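Local structure of glycoside hydrolase family 88 protein (Bacteroides vulgatus, 4Q88) at residues P298-A303 / C352-F357. The protein is probably a hydrolase of glycoside hydrolase family 88, though its own substrate and reaction have not been established. Residues are numbered along the deposited sequence; the frame is centred on the assembly and turned at random.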
loop_
_atom_site.group_PDB
_atom_site.type_symbol
_atom_site.label_atom_id
_atom_site.label_comp_id
_atom_site.label_asym_id
_atom_site.label_seq_id
_atom_site.Cartn_x
_atom_site.Cartn_y
_atom_site.Cartn_z
ATOM N N PRO A 298 3.130 20.678 -7.892
ATOM C CA PRO A 298 3.574 20.331 -9.254
ATOM C C PRO A 298 3.862 18.832 -9.502
ATOM O O PRO A 298 3.631 18.287 -10.597
ATOM C CB PRO A 298 4.864 21.126 -9.428
ATOM C CG PRO A 298 4.777 22.216 -8.416
ATOM C CD PRO A 298 3.991 21.695 -7.267
ATOM N N ILE A 299 4.393 18.177 -8.481
ATOM C CA ILE A 299 4.660 16.729 -8.560
ATOM C C ILE A 299 3.319 15.986 -8.700
ATOM O O ILE A 299 3.171 15.069 -9.535
ATOM C CB ILE A 299 5.403 16.246 -7.276
ATOM C CG1 ILE A 299 6.668 17.044 -7.062
ATOM C CG2 ILE A 299 5.658 14.747 -7.282
ATOM C CD1 ILE A 299 7.718 16.960 -8.139
ATOM N N VAL A 300 2.346 16.349 -7.854
ATOM C CA VAL A 300 1.066 15.674 -7.886
ATOM C C VAL A 300 0.303 16.010 -9.169
ATOM O O VAL A 300 -0.410 15.157 -9.686
ATOM C CB VAL A 300 0.136 15.891 -6.648
ATOM C CG1 VAL A 300 0.811 15.434 -5.378
ATOM C CG2 VAL A 300 -0.375 17.284 -6.469
ATOM N N GLU A 301 0.456 17.214 -9.693
ATOM C CA GLU A 301 -0.280 17.538 -10.943
ATOM C C GLU A 301 0.220 16.644 -12.095
ATOM O O GLU A 301 -0.581 16.085 -12.829
ATOM C CB GLU A 301 -0.167 19.014 -11.324
ATOM C CG GLU A 301 -0.870 19.957 -10.340
ATOM C CD GLU A 301 -2.326 19.633 -10.074
ATOM O OE1 GLU A 301 -3.055 19.267 -11.027
ATOM O OE2 GLU A 301 -2.760 19.743 -8.896
ATOM N N LYS A 302 1.537 16.482 -12.209
ATOM C CA LYS A 302 2.107 15.639 -13.272
ATOM C C LYS A 302 1.729 14.181 -13.082
ATOM O O LYS A 302 1.424 13.478 -14.054
ATOM C CB LYS A 302 3.621 15.786 -13.331
ATOM C CG LYS A 302 4.095 17.185 -13.702
ATOM C CD LYS A 302 5.602 17.337 -13.480
ATOM C CE LYS A 302 6.131 18.666 -14.000
ATOM N NZ LYS A 302 5.782 19.835 -13.140
ATOM N N ALA A 303 1.775 13.715 -11.836
ATOM C CA ALA A 303 1.439 12.324 -11.529
ATOM C C ALA A 303 -0.009 11.994 -11.779
ATOM O O ALA A 303 -0.345 10.966 -12.368
ATOM C CB ALA A 303 1.806 12.009 -10.081
ATOM N N CYS A 352 -9.219 8.951 -4.671
ATOM C CA CYS A 352 -9.989 9.446 -3.498
ATOM C C CYS A 352 -9.293 10.654 -2.870
ATOM O O CYS A 352 -9.928 11.693 -2.543
ATOM C CB CYS A 352 -10.183 8.372 -2.459
ATOM S SG CYS A 352 -11.315 7.085 -2.952
ATOM N N GLU A 353 -7.988 10.534 -2.668
ATOM C CA GLU A 353 -7.244 11.640 -2.087
ATOM C C GLU A 353 -7.204 12.879 -2.995
ATOM O O GLU A 353 -7.109 14.001 -2.488
ATOM C CB GLU A 353 -5.828 11.186 -1.668
ATOM C CG GLU A 353 -5.230 11.982 -0.503
ATOM C CD GLU A 353 -5.985 11.957 0.835
ATOM O OE1 GLU A 353 -5.932 12.980 1.519
ATOM O OE2 GLU A 353 -6.590 10.941 1.245
ATOM N N ARG A 354 -7.260 12.679 -4.308
ATOM C CA ARG A 354 -7.356 13.775 -5.241
ATOM C C ARG A 354 -8.663 14.576 -5.053
ATOM O O ARG A 354 -8.643 15.803 -5.104
ATOM C CB ARG A 354 -7.283 13.287 -6.658
ATOM C CG ARG A 354 -7.301 14.379 -7.724
ATOM C CD ARG A 354 -6.072 15.279 -7.640
ATOM N NE ARG A 354 -6.091 16.220 -8.753
ATOM C CZ ARG A 354 -5.193 17.153 -9.016
ATOM N NH1 ARG A 354 -4.107 17.342 -8.284
ATOM N NH2 ARG A 354 -5.401 17.901 -10.073
ATOM N N VAL A 355 -9.764 13.869 -4.825
ATOM C CA VAL A 355 -11.044 14.541 -4.502
ATOM C C VAL A 355 -10.852 15.403 -3.258
ATOM O O VAL A 355 -11.249 16.588 -3.244
ATOM C CB VAL A 355 -12.192 13.528 -4.288
ATOM C CG1 VAL A 355 -13.452 14.260 -3.794
ATOM C CG2 VAL A 355 -12.472 12.788 -5.553
ATOM N N ARG A 356 -10.196 14.870 -2.213
ATOM C CA ARG A 356 -9.993 15.616 -1.011
ATOM C C ARG A 356 -9.085 16.819 -1.232
ATOM O O ARG A 356 -9.228 17.832 -0.594
ATOM C CB ARG A 356 -9.505 14.742 0.144
ATOM C CG ARG A 356 -10.347 13.511 0.426
ATOM C CD ARG A 356 -9.894 12.845 1.717
ATOM N NE ARG A 356 -10.682 11.644 2.031
ATOM C CZ ARG A 356 -11.900 11.657 2.586
ATOM N NH1 ARG A 356 -12.448 12.813 2.922
ATOM N NH2 ARG A 356 -12.561 10.516 2.831
ATOM N N PHE A 357 -8.134 16.713 -2.141
ATOM C CA PHE A 357 -7.235 17.836 -2.476
ATOM C C PHE A 357 -7.972 18.960 -3.232
ATOM O O PHE A 357 -7.569 20.104 -3.149
ATOM C CB PHE A 357 -6.080 17.219 -3.321
ATOM C CG PHE A 357 -5.119 18.194 -3.906
ATOM C CD1 PHE A 357 -3.956 18.542 -3.218
ATOM C CD2 PHE A 357 -5.325 18.721 -5.171
ATOM C CE1 PHE A 357 -3.037 19.428 -3.770
ATOM C CE2 PHE A 357 -4.420 19.621 -5.721
ATOM C CZ PHE A 357 -3.265 19.961 -5.030
#
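The guanidinium group of Arg354 takes the carboxylate of Glu301 at its edge, close to its own plane, with CG2 of Val300 also near that plane. The Phe357 ring is approached obliquely by Val300 and Glu301. Arg354 grips the acid end-on with two nitrogens, one to each oxygen, but the two flat groups are turned 50° apart, so the bonds differ. Arg354 NH2 reaches Glu301 OE1 on its syn side at 2.9 Å, whereas Arg354 NH1 meets Glu301 OE2 from above the carboxylate plane at 2.8 Å and is the straighter of the two (161° at the hydrogen). With CG anti to the backbone N and a bend at chi2, the arginine carries its end across to helix 293-311; Glu301 also bends at chi2, and the two side chains cross at about a right angle. These helices belong to the mainly helical family 88 fold, an (alpha/alpha)6 barrel; the axes of the two short segments come no closer than 12.5 Å, with 131° between their N-to-C directions, so long side chains do most of the bridging. Glu11, from the N-terminal end of the chain, forms a second salt bridge with Arg354 NH2, so that NH2 is shared by two acids, which would tend to favour the positive charge of the guanidinium. Beside the salt bridge, CE2 of Phe357 lies 3.6 Å from Glu301 OE2, and its CZ comes within 4.2 Å of Val300 CG2, the methyl between the backbone N and the carbonyl carbon. Replacing Glu301 by an alanine removes both carboxylate oxygens, and is likely to leave NH1 without this acid partner, NH2 with one bond fewer and the end of the arginine freer to swing. Val300 also packs on Phe282 and Phe357 on Asn287, both from helix 272-287, which thus touches each side of this contact.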